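Long-range contacts in putative glucarate dehydratase (Pseudomonas fluorescens, PDB 4IT1), which probably catalyses the magnesium-dependent dehydration of D-glucarate to 5-dehydro-4-deoxy-D-glucarate, as a member of the mandelate racemase/muconate lactonizing enzyme family: residues A[168-173]-A[210-215]; A[199-204]-A[233-238]; A[239-244]-A[263-268]; A[340-345]-A[367-372]. All blocks are in the same frame, centred on the assembly; numbering follows the deposited sequence.

Overall arrangement
Three of the four contacts belong to the parallel barrel of the enolase-type C-terminal domain, and the fourth lies on its outer layer. Contacts 1 and 3, centres about 10 Å apart, are consecutive in the sheet because strands 212-215 and 240-243 are neighbours. Contact 4, its centre about 11 Å from that of contact 1, joins strand 338-341 to loop segment 367-372 and meets contact 1 through the Lys213-Asp369 salt bridge. Contact 2 packs helix 193-207 against the loop that follows helix 221-234. Along the chain the segments of contacts 1 and 2 alternate; contacts 3 and 4 follow in series. Folding thus brings predicted catalytic residues of contacts 1 and 4 close to the magnesium ion held in contact 3.

Contact 1 (A[168-173]-A[210-215]); sequences AYLFFK and KSIKLK
Ala168 pairs in parallel with Ile212, giving its N-H to Ser211 O and taking Lys213 N on its carbonyl oxygen. The Tyr169 ring runs alongside the Lys213 side chain. Because CG of Lys213 is anti to the backbone N (chi1 179°), it lies over the ring face in a CH-pi contact, 4.0 Å from the centroid of the Tyr169 ring. Tyr169 OH accepts from Lys215 NZ at 3.2 Å and donates to a water. Leu170 turns to the other face of the sheet, where its CD1 touches Ile212 CG2 at 3.6 Å; its backbone N and O pair with Lys213 O and Lys215 N, the second bond almost straight at 176°. Phe171 receives Lys215 CB over one ring face, with Lys215 CD 3.6 Å from Phe171 CE2. Phe172 sets its CE2 3.9 Å from Leu214 CD1, and a water bridges Phe172 N to Lys215 O. Lys215, a predicted proton acceptor, also makes a weak bond to the magnesium ligand Asp243. Phe171, packed along the Lys215 methylenes, and the Tyr169 hydroxyl, bonded to NZ, therefore probably help to direct the Lys215 side chain into the active site.

Contact 2 (A[199-204]-A[233-238]); sequences QAARMI and KAFPGY
Ile204 and Phe235 meet from opposite directions, the isoleucine reaching out of helix 193-207 and the phenylalanine from the first non-helical position after helix 221-234. In Ile204, CG1 lies anti to the carbonyl carbon and the chain continues extended (chi2 172°), which carries CD1 well away from the helix and over the face of the Phe235 ring. Phe235 likewise has CG anti to its carbonyl carbon (chi1 -49°), which sends its ring toward the helix. The methyl stands 3.9 Å from the ring centroid of Phe235, displaced toward the rim, so that Ile204 CD1 comes within 3.5 Å of Phe235 CE1 in a CH-pi contact. The other branch of the same side chain, CG2, approaches Tyr238 OH at 3.6 Å, while Ile204 CD1 also touches Tyr238 CE2 at 3.9 Å. One isoleucine thus engages two aromatic residues. Those two rings in turn touch each other, with Phe235 CD1 lying above one face of Tyr238, near its rim. The far part of the Phe235 ring reaches the helix through Ala200, whose CB is 4.0 Å from Phe235 CE2, and through the backbone N of Ala201. The contact is apolar packing away from the annotated sites: it ties helix 193-207 to the loop between helix 221-234 and strand 240-243, while Ala200 and Met203 on the same helix touch Leu170 of strand 163-170 beneath.

Contact 3 (A[239-244]-A[263-268]); sequences PLRIDP and DLQYYE. With MG (magnesium ion), chain E.
Two carboxylate oxygens, Asp243 OD2 and Glu268 OE2, stand only 2.6 Å apart, a spacing that would probably be unfavourable without the magnesium ion bound by both. The metal is 2.0 Å from Asp243 OD2 and 2.1 Å from Glu268 OE2, and three waters and Asn291 OD1 complete its six ligands. The two carboxylate planes are turned 40° against each other. Asp243 OD1 takes no metal bond; it accepts from one of the metal-bound waters and from Asn245 N, which helps to fix the rotation of the group. Further back along the strands, Arg241 grips Gln265 side-on: NE and NH2 both donate to Gln265 OE1, each at 2.6 Å, with guanidinium and amide nearly coplanar. The aliphatic part of the arginine lies across Tyr266, where Arg241 CG sits over the ring centre, 3.7 Å from the centroid and 8° off the normal. Tyr266 OH is bonded to Lys213 NZ. Toward the opposite face of the sheet, Ile242 has CG1 between the backbone N and the carbonyl carbon (chi1 50°), which places Ile242 CG1 3.5 Å from Leu264 CD1, while its CD1 touches Tyr267. Backbone bonds from Gln265 N to Leu240 O and from Glu268 N to Ile242 O link the two segments. This is the parallel pairing of a beta-alpha-beta unit, with metal ligands at the C-terminal ends of its strands, as in the modified (beta/alpha)7beta barrel of the enolase superfamily.

Contact 4 (A[340-345]-A[367-372]); sequences SMHSNS and ACDTHY
Met341 O accepts from Asp369 N at 3.0 Å, joining strand 338-341 to an extended segment that runs parallel to it and helps to close the enolase-type (beta/alpha)7beta barrel, Cys368 pairing in turn with Pro165 and Ser167 of strand 163-170. The other direct hydrogen bonds across the segments are weaker. Ser343 N gives a weak bond to Asp369 O, and Met341 N has a weak one to the sulfur Cys368 SG at 3.7 Å. Ser340 OG is bonded to a water that lies 2.6 Å from Asp369 OD2 and has more acceptors within reach than its protons can serve. Ser343 OG donates back to His342 O at 2.6 Å. Three polar groups find further partners beyond the two segments: Ser340 OG is bonded to Tyr366 O, Asp369 OD2 forms a salt bridge with Lys213 NZ, and ND1 of His342, a predicted proton acceptor, is bonded to Asp315 OD2. With CG anti to the backbone N (chi1 161°), the His342 imidazole packs its CD2 3.7 Å from Asp369 CB, the ring and the carboxylate planes 74° apart. His371 ND1, by contrast, is buried with no hydrogen-bonding partner. Its ring meets the rings of Tyr169 and Phe171, and backbone and side chain of the other segment lie over one face: Asn344 CB is 3.7 Å from the His371 centroid, and beside it Ser345 N stands 3.4 Å from His371 CG.

Contact 1 (A[168-173]-A[210-215])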
loop_
_atom_site.group_PDB
_atom_site.type_symbol
_atom_site.label_atom_id
_atom_site.label_comp_id
_atom_site.label_asym_id
_atom_site.label_seq_id
_atom_site.Cartn_x
_atom_site.Cartn_y
_atom_site.Cartn_z
ATOM N N ALA A 168 21.592 4.050 18.427
ATOM C CA ALA A 168 21.848 3.471 19.731
ATOM C C ALA A 168 20.703 3.905 20.635
ATOM O O ALA A 168 20.507 5.110 20.843
ATOM C CB ALA A 168 23.175 3.974 20.274
ATOM N N TYR A 169 19.935 2.937 21.140
ATOM C CA TYR A 169 18.826 3.235 22.057
ATOM C C TYR A 169 19.296 3.229 23.516
ATOM O O TYR A 169 19.466 2.168 24.118
ATOM C CB TYR A 169 17.639 2.276 21.850
ATOM C CG TYR A 169 16.276 2.981 21.905
ATOM C CD1 TYR A 169 16.000 3.955 22.878
ATOM C CD2 TYR A 169 15.275 2.684 20.975
ATOM C CE1 TYR A 169 14.780 4.610 22.915
ATOM C CE2 TYR A 169 14.043 3.335 21.013
ATOM C CZ TYR A 169 13.804 4.294 21.988
ATOM O OH TYR A 169 12.591 4.947 22.040
ATOM N N LEU A 170 19.504 4.427 24.062
ATOM C CA LEU A 170 20.000 4.615 25.420
ATOM C C LEU A 170 18.893 4.700 26.473
ATOM O O LEU A 170 17.858 5.346 26.258
ATOM C CB LEU A 170 20.814 5.906 25.511
ATOM C CG LEU A 170 21.987 6.188 24.577
ATOM C CD1 LEU A 170 22.714 7.433 25.075
ATOM C CD2 LEU A 170 22.924 4.995 24.499
ATOM N N PHE A 171 19.158 4.091 27.629
ATOM C CA PHE A 171 18.239 4.073 28.762
ATOM C C PHE A 171 18.952 4.485 30.033
ATOM O O PHE A 171 20.131 4.180 30.217
ATOM C CB PHE A 171 17.719 2.659 28.994
ATOM C CG PHE A 171 16.710 2.209 27.992
ATOM C CD1 PHE A 171 17.109 1.667 26.776
ATOM C CD2 PHE A 171 15.349 2.299 28.273
ATOM C CE1 PHE A 171 16.173 1.233 25.849
ATOM C CE2 PHE A 171 14.406 1.865 27.351
ATOM C CZ PHE A 171 14.817 1.333 26.135
ATOM N N PHE A 172 18.232 5.162 30.918
ATOM C CA PHE A 172 18.638 5.203 32.310
ATOM C C PHE A 172 18.306 3.836 32.908
ATOM O O PHE A 172 17.348 3.180 32.483
ATOM C CB PHE A 172 17.939 6.329 33.056
ATOM C CG PHE A 172 18.266 7.693 32.519
ATOM C CD1 PHE A 172 19.430 8.349 32.910
ATOM C CD2 PHE A 172 17.422 8.321 31.610
ATOM C CE1 PHE A 172 19.743 9.611 32.414
ATOM C CE2 PHE A 172 17.725 9.585 31.115
ATOM C CZ PHE A 172 18.889 10.231 31.516
ATOM N N LYS A 173 19.133 3.384 33.848
ATOM C CA LYS A 173 18.930 2.089 34.489
ATOM C C LYS A 173 19.520 2.079 35.892
ATOM O O LYS A 173 20.396 2.891 36.208
ATOM C CB LYS A 173 19.507 0.940 33.634
ATOM C CG LYS A 173 21.035 0.886 33.540
ATOM C CD LYS A 173 21.519 -0.151 32.528
ATOM C CE LYS A 173 21.350 -1.586 33.020
ATOM N NZ LYS A 173 22.162 -1.883 34.238
ATOM N N LYS A 210 25.459 5.501 14.134
ATOM C CA LYS A 210 25.760 6.878 13.718
ATOM C C LYS A 210 24.759 7.911 14.240
ATOM O O LYS A 210 24.889 9.102 13.963
ATOM C CB LYS A 210 25.909 6.965 12.194
ATOM C CG LYS A 210 27.201 6.345 11.678
ATOM C CD LYS A 210 27.263 6.306 10.158
ATOM C CE LYS A 210 28.514 5.579 9.691
ATOM N NZ LYS A 210 28.614 5.537 8.206
ATOM N N SER A 211 23.777 7.446 15.012
ATOM C CA SER A 211 22.783 8.322 15.642
ATOM C C SER A 211 22.377 7.801 17.018
ATOM O O SER A 211 22.544 6.618 17.314
ATOM C CB SER A 211 21.557 8.471 14.746
ATOM O OG SER A 211 21.111 7.208 14.299
ATOM N N ILE A 212 21.848 8.689 17.859
ATOM C CA ILE A 212 21.493 8.325 19.236
ATOM C C ILE A 212 20.052 8.709 19.634
ATOM O O ILE A 212 19.614 9.857 19.430
ATOM C CB ILE A 212 22.487 8.932 20.254
ATOM C CG1 ILE A 212 23.936 8.554 19.910
ATOM C CG2 ILE A 212 22.157 8.457 21.659
ATOM C CD1 ILE A 212 24.985 9.421 20.585
ATOM N N LYS A 213 19.329 7.742 20.205
ATOM C CA LYS A 213 18.023 8.006 20.838
ATOM C C LYS A 213 18.027 7.690 22.333
ATOM O O LYS A 213 18.286 6.547 22.734
ATOM C CB LYS A 213 16.896 7.217 20.157
ATOM C CG LYS A 213 15.525 7.445 20.804
ATOM C CD LYS A 213 14.387 6.975 19.921
ATOM C CE LYS A 213 14.077 7.968 18.809
ATOM N NZ LYS A 213 13.385 7.265 17.688
ATOM N N LEU A 214 17.719 8.696 23.149
ATOM C CA LEU A 214 17.576 8.494 24.592
ATOM C C LEU A 214 16.117 8.264 25.041
ATOM O O LEU A 214 15.223 9.056 24.714
ATOM C CB LEU A 214 18.173 9.680 25.353
ATOM C CG LEU A 214 18.023 9.644 26.871
ATOM C CD1 LEU A 214 19.013 8.674 27.500
ATOM C CD2 LEU A 214 18.176 11.038 27.458
ATOM N N LYS A 215 15.892 7.187 25.796
ATOM C CA LYS A 215 14.603 6.951 26.449
ATOM C C LYS A 215 14.427 7.904 27.624
ATOM O O LYS A 215 15.109 7.775 28.643
ATOM C CB LYS A 215 14.478 5.506 26.928
ATOM C CG LYS A 215 13.162 5.209 27.648
ATOM C CD LYS A 215 12.135 4.533 26.742
ATOM C CE LYS A 215 11.592 5.459 25.664
ATOM N NZ LYS A 215 10.758 4.721 24.674
HETATM O O HOH W 1 11.541 5.321 19.552
HETATM O O HOH W 2 15.606 5.798 30.691
#

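Contact 2 (A[199-204]-A[233-238])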
loop_
_atom_site.group_PDB
_atom_site.type_symbol
_atom_site.label_atom_id
_atom_site.label_comp_id
_atom_site.label_asym_id
_atom_site.label_seq_id
_atom_site.Cartn_x
_atom_site.Cartn_y
_atom_site.Cartn_z
ATOM N N GLN A 199 27.666 4.745 28.455
ATOM C CA GLN A 199 26.786 3.695 27.935
ATOM C C GLN A 199 26.694 3.759 26.405
ATOM O O GLN A 199 26.707 2.727 25.723
ATOM C CB GLN A 199 25.391 3.782 28.573
ATOM C CG GLN A 199 24.451 2.653 28.162
ATOM C CD GLN A 199 22.991 2.931 28.498
ATOM O OE1 GLN A 199 22.141 3.024 27.607
ATOM N NE2 GLN A 199 22.692 3.059 29.787
ATOM N N ALA A 200 26.600 4.978 25.877
ATOM C CA ALA A 200 26.583 5.204 24.430
ATOM C C ALA A 200 27.905 4.783 23.795
ATOM O O ALA A 200 27.921 4.044 22.803
ATOM C CB ALA A 200 26.281 6.664 24.117
ATOM N N ALA A 201 29.005 5.250 24.385
ATOM C CA ALA A 201 30.350 4.879 23.945
ATOM C C ALA A 201 30.462 3.370 23.763
ATOM O O ALA A 201 30.917 2.903 22.715
ATOM C CB ALA A 201 31.397 5.387 24.925
ATOM N N ARG A 202 30.010 2.615 24.766
ATOM C CA ARG A 202 30.025 1.159 24.693
ATOM C C ARG A 202 29.317 0.655 23.445
ATOM O O ARG A 202 29.829 -0.226 22.752
ATOM C CB ARG A 202 29.404 0.536 25.941
ATOM C CG ARG A 202 29.154 -0.957 25.794
ATOM C CD ARG A 202 28.804 -1.604 27.120
ATOM N NE ARG A 202 28.325 -2.972 26.932
ATOM C CZ ARG A 202 28.187 -3.861 27.913
ATOM N NH1 ARG A 202 28.499 -3.529 29.164
ATOM N NH2 ARG A 202 27.746 -5.086 27.641
ATOM N N MET A 203 28.148 1.228 23.165
ATOM C CA MET A 203 27.319 0.804 22.034
ATOM C C MET A 203 27.919 1.205 20.692
ATOM O O MET A 203 27.930 0.407 19.749
ATOM C CB MET A 203 25.909 1.389 22.153
ATOM C CG MET A 203 25.032 0.719 23.194
ATOM S SD MET A 203 23.343 1.344 23.121
ATOM C CE MET A 203 22.540 0.286 24.315
ATOM N N ILE A 204 28.392 2.450 20.614
ATOM C CA ILE A 204 29.044 2.976 19.408
ATOM C C ILE A 204 30.310 2.179 19.062
ATOM O O ILE A 204 30.494 1.786 17.912
ATOM C CB ILE A 204 29.331 4.496 19.521
ATOM C CG1 ILE A 204 28.010 5.275 19.615
ATOM C CG2 ILE A 204 30.171 4.981 18.340
ATOM C CD1 ILE A 204 28.157 6.752 19.916
ATOM N N LYS A 233 28.219 17.068 23.386
ATOM C CA LYS A 233 29.607 17.407 23.655
ATOM C C LYS A 233 30.510 16.213 23.358
ATOM O O LYS A 233 31.512 16.353 22.658
ATOM C CB LYS A 233 29.766 17.857 25.109
ATOM C CG LYS A 233 31.119 18.469 25.430
ATOM C CD LYS A 233 31.206 18.862 26.894
ATOM C CE LYS A 233 32.607 19.338 27.247
ATOM N NZ LYS A 233 32.695 19.810 28.654
ATOM N N ALA A 234 30.138 15.042 23.870
ATOM C CA ALA A 234 30.931 13.830 23.674
ATOM C C ALA A 234 30.922 13.353 22.232
ATOM O O ALA A 234 31.908 12.788 21.759
ATOM C CB ALA A 234 30.461 12.717 24.597
ATOM N N PHE A 235 29.806 13.572 21.542
ATOM C CA PHE A 235 29.637 13.099 20.170
ATOM C C PHE A 235 29.038 14.200 19.298
ATOM O O PHE A 235 27.816 14.371 19.271
ATOM C CB PHE A 235 28.726 11.866 20.114
ATOM C CG PHE A 235 29.078 10.788 21.097
ATOM C CD1 PHE A 235 30.050 9.840 20.794
ATOM C CD2 PHE A 235 28.415 10.698 22.315
ATOM C CE1 PHE A 235 30.372 8.837 21.696
ATOM C CE2 PHE A 235 28.729 9.696 23.222
ATOM C CZ PHE A 235 29.706 8.763 22.910
ATOM N N PRO A 236 29.895 14.967 18.598
ATOM C CA PRO A 236 29.399 15.948 17.635
ATOM C C PRO A 236 29.057 15.277 16.307
ATOM O O PRO A 236 29.583 14.201 16.004
ATOM C CB PRO A 236 30.585 16.910 17.464
ATOM C CG PRO A 236 31.567 16.551 18.541
ATOM C CD PRO A 236 31.349 15.093 18.791
ATOM N N GLY A 237 28.169 15.896 15.533
ATOM C CA GLY A 237 27.734 15.337 14.249
ATOM C C GLY A 237 26.955 14.037 14.388
ATOM O O GLY A 237 26.647 13.377 13.392
ATOM N N TYR A 238 26.663 13.657 15.630
ATOM C CA TYR A 238 25.750 12.554 15.910
ATOM C C TYR A 238 24.336 13.119 16.081
ATOM O O TYR A 238 24.098 13.938 16.975
ATOM C CB TYR A 238 26.197 11.782 17.154
ATOM C CG TYR A 238 27.256 10.735 16.877
ATOM C CD1 TYR A 238 28.620 11.071 16.845
ATOM C CD2 TYR A 238 26.898 9.406 16.644
ATOM C CE1 TYR A 238 29.590 10.108 16.593
ATOM C CE2 TYR A 238 27.857 8.437 16.391
ATOM C CZ TYR A 238 29.199 8.788 16.365
ATOM O OH TYR A 238 30.136 7.814 16.112
#

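Contact 3 (A[239-244]-A[263-268])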
loop_
_atom_site.group_PDB
_atom_site.type_symbol
_atom_site.label_atom_id
_atom_site.label_comp_id
_atom_site.label_asym_id
_atom_site.label_seq_id
_atom_site.Cartn_x
_atom_site.Cartn_y
_atom_site.Cartn_z
ATOM N N PRO A 239 23.403 12.726 15.192
ATOM C CA PRO A 239 22.019 13.188 15.329
ATOM C C PRO A 239 21.411 12.648 16.628
ATOM O O PRO A 239 21.506 11.442 16.902
ATOM C CB PRO A 239 21.320 12.582 14.104
ATOM C CG PRO A 239 22.420 12.277 13.139
ATOM C CD PRO A 239 23.575 11.871 14.004
ATOM N N LEU A 240 20.828 13.544 17.426
ATOM C CA LEU A 240 20.264 13.177 18.732
ATOM C C LEU A 240 18.736 13.283 18.778
ATOM O O LEU A 240 18.151 14.254 18.280
ATOM C CB LEU A 240 20.883 14.023 19.850
ATOM C CG LEU A 240 22.408 13.997 20.006
ATOM C CD1 LEU A 240 22.874 15.069 20.983
ATOM C CD2 LEU A 240 22.890 12.628 20.451
ATOM N N ARG A 241 18.113 12.267 19.373
ATOM C CA ARG A 241 16.652 12.176 19.522
ATOM C C ARG A 241 16.274 11.715 20.939
ATOM O O ARG A 241 17.060 11.031 21.601
ATOM C CB ARG A 241 16.084 11.172 18.518
ATOM C CG ARG A 241 16.406 11.453 17.066
ATOM C CD ARG A 241 16.662 10.161 16.304
ATOM N NE ARG A 241 17.364 10.428 15.049
ATOM C CZ ARG A 241 18.014 9.526 14.317
ATOM N NH1 ARG A 241 18.079 8.253 14.687
ATOM N NH2 ARG A 241 18.610 9.910 13.199
ATOM N N ILE A 242 15.070 12.083 21.391
ATOM C CA ILE A 242 14.531 11.605 22.679
ATOM C C ILE A 242 13.086 11.143 22.591
ATOM O O ILE A 242 12.316 11.650 21.778
ATOM C CB ILE A 242 14.612 12.661 23.801
ATOM C CG1 ILE A 242 14.041 14.003 23.328
ATOM C CG2 ILE A 242 16.034 12.790 24.310
ATOM C CD1 ILE A 242 13.720 14.970 24.445
ATOM N N ASP A 243 12.732 10.189 23.450
ATOM C CA ASP A 243 11.360 9.699 23.579
ATOM C C ASP A 243 10.897 9.814 25.032
ATOM O O ASP A 243 11.092 8.883 25.817
ATOM C CB ASP A 243 11.266 8.237 23.117
ATOM C CG ASP A 243 9.827 7.726 23.052
ATOM O OD1 ASP A 243 8.903 8.460 23.465
ATOM O OD2 ASP A 243 9.613 6.586 22.574
ATOM N N PRO A 244 10.294 10.958 25.407
ATOM C CA PRO A 244 9.776 11.064 26.777
ATOM C C PRO A 244 8.438 10.340 27.005
ATOM O O PRO A 244 7.844 10.490 28.068
ATOM C CB PRO A 244 9.610 12.581 26.986
ATOM C CG PRO A 244 10.310 13.238 25.832
ATOM C CD PRO A 244 10.243 12.253 24.706
ATOM N N ASP A 263 19.872 21.239 19.744
ATOM C CA ASP A 263 20.665 20.042 20.053
ATOM C C ASP A 263 20.050 18.758 19.498
ATOM O O ASP A 263 20.748 17.756 19.335
ATOM C CB ASP A 263 20.863 19.894 21.566
ATOM C CG ASP A 263 21.718 21.005 22.167
ATOM O OD1 ASP A 263 22.161 21.914 21.431
ATOM O OD2 ASP A 263 21.942 20.966 23.396
ATOM N N LEU A 264 18.749 18.791 19.202
ATOM C CA LEU A 264 18.021 17.587 18.785
ATOM C C LEU A 264 17.600 17.569 17.324
ATOM O O LEU A 264 17.098 18.565 16.807
ATOM C CB LEU A 264 16.774 17.382 19.657
ATOM C CG LEU A 264 16.924 16.999 21.133
ATOM C CD1 LEU A 264 15.546 16.716 21.699
ATOM C CD2 LEU A 264 17.819 15.784 21.338
ATOM N N GLN A 265 17.771 16.416 16.681
ATOM C CA GLN A 265 17.218 16.179 15.345
ATOM C C GLN A 265 15.682 16.176 15.355
ATOM O O GLN A 265 15.057 16.840 14.519
ATOM C CB GLN A 265 17.749 14.868 14.750
ATOM C CG GLN A 265 17.486 14.734 13.255
ATOM C CD GLN A 265 17.906 13.387 12.681
ATOM O OE1 GLN A 265 17.685 12.341 13.288
ATOM N NE2 GLN A 265 18.504 13.410 11.493
ATOM N N TYR A 266 15.087 15.416 16.282
ATOM C CA TYR A 266 13.631 15.442 16.512
ATOM C C TYR A 266 13.230 15.009 17.925
ATOM O O TYR A 266 13.994 14.337 18.614
ATOM C CB TYR A 266 12.851 14.637 15.446
ATOM C CG TYR A 266 13.021 13.117 15.441
ATOM C CD1 TYR A 266 12.551 12.321 16.491
ATOM C CD2 TYR A 266 13.593 12.470 14.349
ATOM C CE1 TYR A 266 12.681 10.933 16.464
ATOM C CE2 TYR A 266 13.727 11.084 14.316
ATOM C CZ TYR A 266 13.276 10.321 15.373
ATOM O OH TYR A 266 13.418 8.941 15.329
ATOM N N TYR A 267 12.029 15.411 18.339
ATOM C CA TYR A 267 11.441 15.006 19.614
ATOM C C TYR A 267 10.343 13.985 19.338
ATOM O O TYR A 267 9.383 14.279 18.614
ATOM C CB TYR A 267 10.802 16.200 20.313
ATOM C CG TYR A 267 11.724 17.334 20.717
ATOM C CD1 TYR A 267 12.307 18.173 19.763
ATOM C CD2 TYR A 267 11.962 17.606 22.064
ATOM C CE1 TYR A 267 13.135 19.223 20.144
ATOM C CE2 TYR A 267 12.779 18.657 22.457
ATOM C CZ TYR A 267 13.366 19.460 21.498
ATOM O OH TYR A 267 14.179 20.498 21.896
ATOM N N GLU A 268 10.473 12.784 19.877
ATOM C CA GLU A 268 9.445 11.756 19.776
ATOM C C GLU A 268 8.478 11.813 20.952
ATOM O O GLU A 268 8.892 11.675 22.052
ATOM C CB GLU A 268 10.080 10.370 19.716
ATOM C CG GLU A 268 9.097 9.237 19.453
ATOM C CD GLU A 268 9.598 7.857 19.827
ATOM O OE1 GLU A 268 10.799 7.615 19.813
ATOM O OE2 GLU A 268 8.784 6.987 20.129
HETATM MG MG MG E . 8.125 5.629 21.586
HETATM O O HOH W 3 20.826 16.261 16.731
HETATM O O HOH W 4 6.897 7.281 22.243
HETATM O O HOH W 5 9.259 3.918 21.152
HETATM O O HOH W 6 7.073 4.486 22.917
#

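Contact 4 (A[340-345]-A[367-372])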
loop_
_atom_site.group_PDB
_atom_site.type_symbol
_atom_site.label_atom_id
_atom_site.label_comp_id
_atom_site.label_asym_id
_atom_site.label_seq_id
_atom_site.Cartn_x
_atom_site.Cartn_y
_atom_site.Cartn_z
ATOM N N SER A 340 10.130 6.200 9.659
ATOM C CA SER A 340 11.225 5.368 10.119
ATOM C C SER A 340 10.599 4.142 10.767
ATOM O O SER A 340 9.397 4.109 11.006
ATOM C CB SER A 340 12.099 6.131 11.108
ATOM O OG SER A 340 13.261 5.393 11.434
ATOM N N MET A 341 11.406 3.127 11.038
ATOM C CA MET A 341 10.882 1.870 11.544
ATOM C C MET A 341 11.310 1.695 13.000
ATOM O O MET A 341 12.240 2.360 13.461
ATOM C CB MET A 341 11.391 0.723 10.680
ATOM C CG MET A 341 10.343 -0.306 10.312
ATOM S SD MET A 341 9.192 0.285 9.065
ATOM C CE MET A 341 10.303 0.999 7.851
ATOM N N HIS A 342 10.622 0.815 13.722
ATOM C CA HIS A 342 10.866 0.632 15.153
ATOM C C HIS A 342 10.524 -0.793 15.573
ATOM O O HIS A 342 9.676 -1.442 14.955
ATOM C CB HIS A 342 10.049 1.649 15.976
ATOM C CG HIS A 342 9.883 1.275 17.421
ATOM N ND1 HIS A 342 9.024 0.281 17.838
ATOM C CD2 HIS A 342 10.467 1.759 18.543
ATOM C CE1 HIS A 342 9.092 0.163 19.153
ATOM N NE2 HIS A 342 9.961 1.048 19.605
ATOM N N SER A 343 11.214 -1.274 16.605
ATOM C CA SER A 343 10.867 -2.528 17.293
ATOM C C SER A 343 11.507 -2.535 18.667
ATOM O O SER A 343 12.650 -2.093 18.834
ATOM C CB SER A 343 11.300 -3.756 16.499
ATOM O OG SER A 343 10.583 -3.836 15.278
ATOM N N ASN A 344 10.754 -3.009 19.654
ATOM C CA ASN A 344 11.222 -3.030 21.036
ATOM C C ASN A 344 11.213 -4.449 21.596
ATOM O O ASN A 344 10.464 -5.298 21.099
ATOM C CB ASN A 344 10.379 -2.084 21.902
ATOM C CG ASN A 344 8.941 -2.552 22.057
ATOM O OD1 ASN A 344 8.228 -2.767 21.075
ATOM N ND2 ASN A 344 8.512 -2.713 23.301
ATOM N N SER A 345 12.049 -4.693 22.612
ATOM C CA SER A 345 12.139 -5.996 23.300
ATOM C C SER A 345 11.913 -7.175 22.357
ATOM O O SER A 345 10.928 -7.911 22.471
ATOM C CB SER A 345 11.188 -6.060 24.504
ATOM O OG SER A 345 11.718 -5.323 25.594
ATOM N N ALA A 367 17.308 6.879 10.672
ATOM C CA ALA A 367 17.766 5.594 11.190
ATOM C C ALA A 367 16.671 4.956 12.040
ATOM O O ALA A 367 15.939 5.645 12.755
ATOM C CB ALA A 367 19.037 5.772 12.011
ATOM N N CYS A 368 16.574 3.636 11.950
ATOM C CA CYS A 368 15.541 2.883 12.638
ATOM C C CYS A 368 15.851 2.659 14.119
ATOM O O CYS A 368 16.947 2.996 14.591
ATOM C CB CYS A 368 15.314 1.561 11.925
ATOM S SG CYS A 368 14.731 1.778 10.235
ATOM N N ASP A 369 14.871 2.109 14.843
ATOM C CA ASP A 369 14.973 1.902 16.295
ATOM C C ASP A 369 15.054 0.427 16.636
ATOM O O ASP A 369 14.307 -0.388 16.080
ATOM C CB ASP A 369 13.777 2.515 17.032
ATOM C CG ASP A 369 13.932 4.000 17.280
ATOM O OD1 ASP A 369 14.999 4.426 17.770
ATOM O OD2 ASP A 369 12.961 4.741 17.011
ATOM N N THR A 370 15.958 0.089 17.558
ATOM C CA THR A 370 16.135 -1.298 17.992
ATOM C C THR A 370 16.581 -1.408 19.451
ATOM O O THR A 370 17.217 -0.497 20.000
ATOM C CB THR A 370 17.094 -2.078 17.061
ATOM O OG1 THR A 370 16.913 -3.487 17.253
ATOM C CG2 THR A 370 18.564 -1.701 17.321
ATOM N N HIS A 371 16.227 -2.530 20.073
ATOM C CA HIS A 371 16.579 -2.802 21.467
ATOM C C HIS A 371 17.776 -3.754 21.549
ATOM O O HIS A 371 18.342 -3.961 22.622
ATOM C CB HIS A 371 15.373 -3.404 22.204
ATOM C CG HIS A 371 14.492 -2.390 22.867
ATOM N ND1 HIS A 371 13.993 -1.287 22.210
ATOM C CD2 HIS A 371 14.005 -2.326 24.129
ATOM C CE1 HIS A 371 13.249 -0.579 23.040
ATOM N NE2 HIS A 371 13.238 -1.189 24.212
ATOM N N TYR A 372 18.154 -4.292 20.390
ATOM C CA TYR A 372 19.092 -5.417 20.235
ATOM C C TYR A 372 20.384 -5.401 21.058
ATOM O O TYR A 372 20.783 -6.446 21.564
ATOM C CB TYR A 372 19.407 -5.620 18.757
ATOM C CG TYR A 372 19.582 -7.060 18.352
ATOM C CD1 TYR A 372 18.515 -7.964 18.419
ATOM C CD2 TYR A 372 20.810 -7.520 17.870
ATOM C CE1 TYR A 372 18.674 -9.287 18.034
ATOM C CE2 TYR A 372 20.979 -8.838 17.478
ATOM C CZ TYR A 372 19.916 -9.717 17.562
ATOM O OH TYR A 372 20.100 -11.023 17.168
HETATM O O HOH W 7 13.040 5.433 14.472
#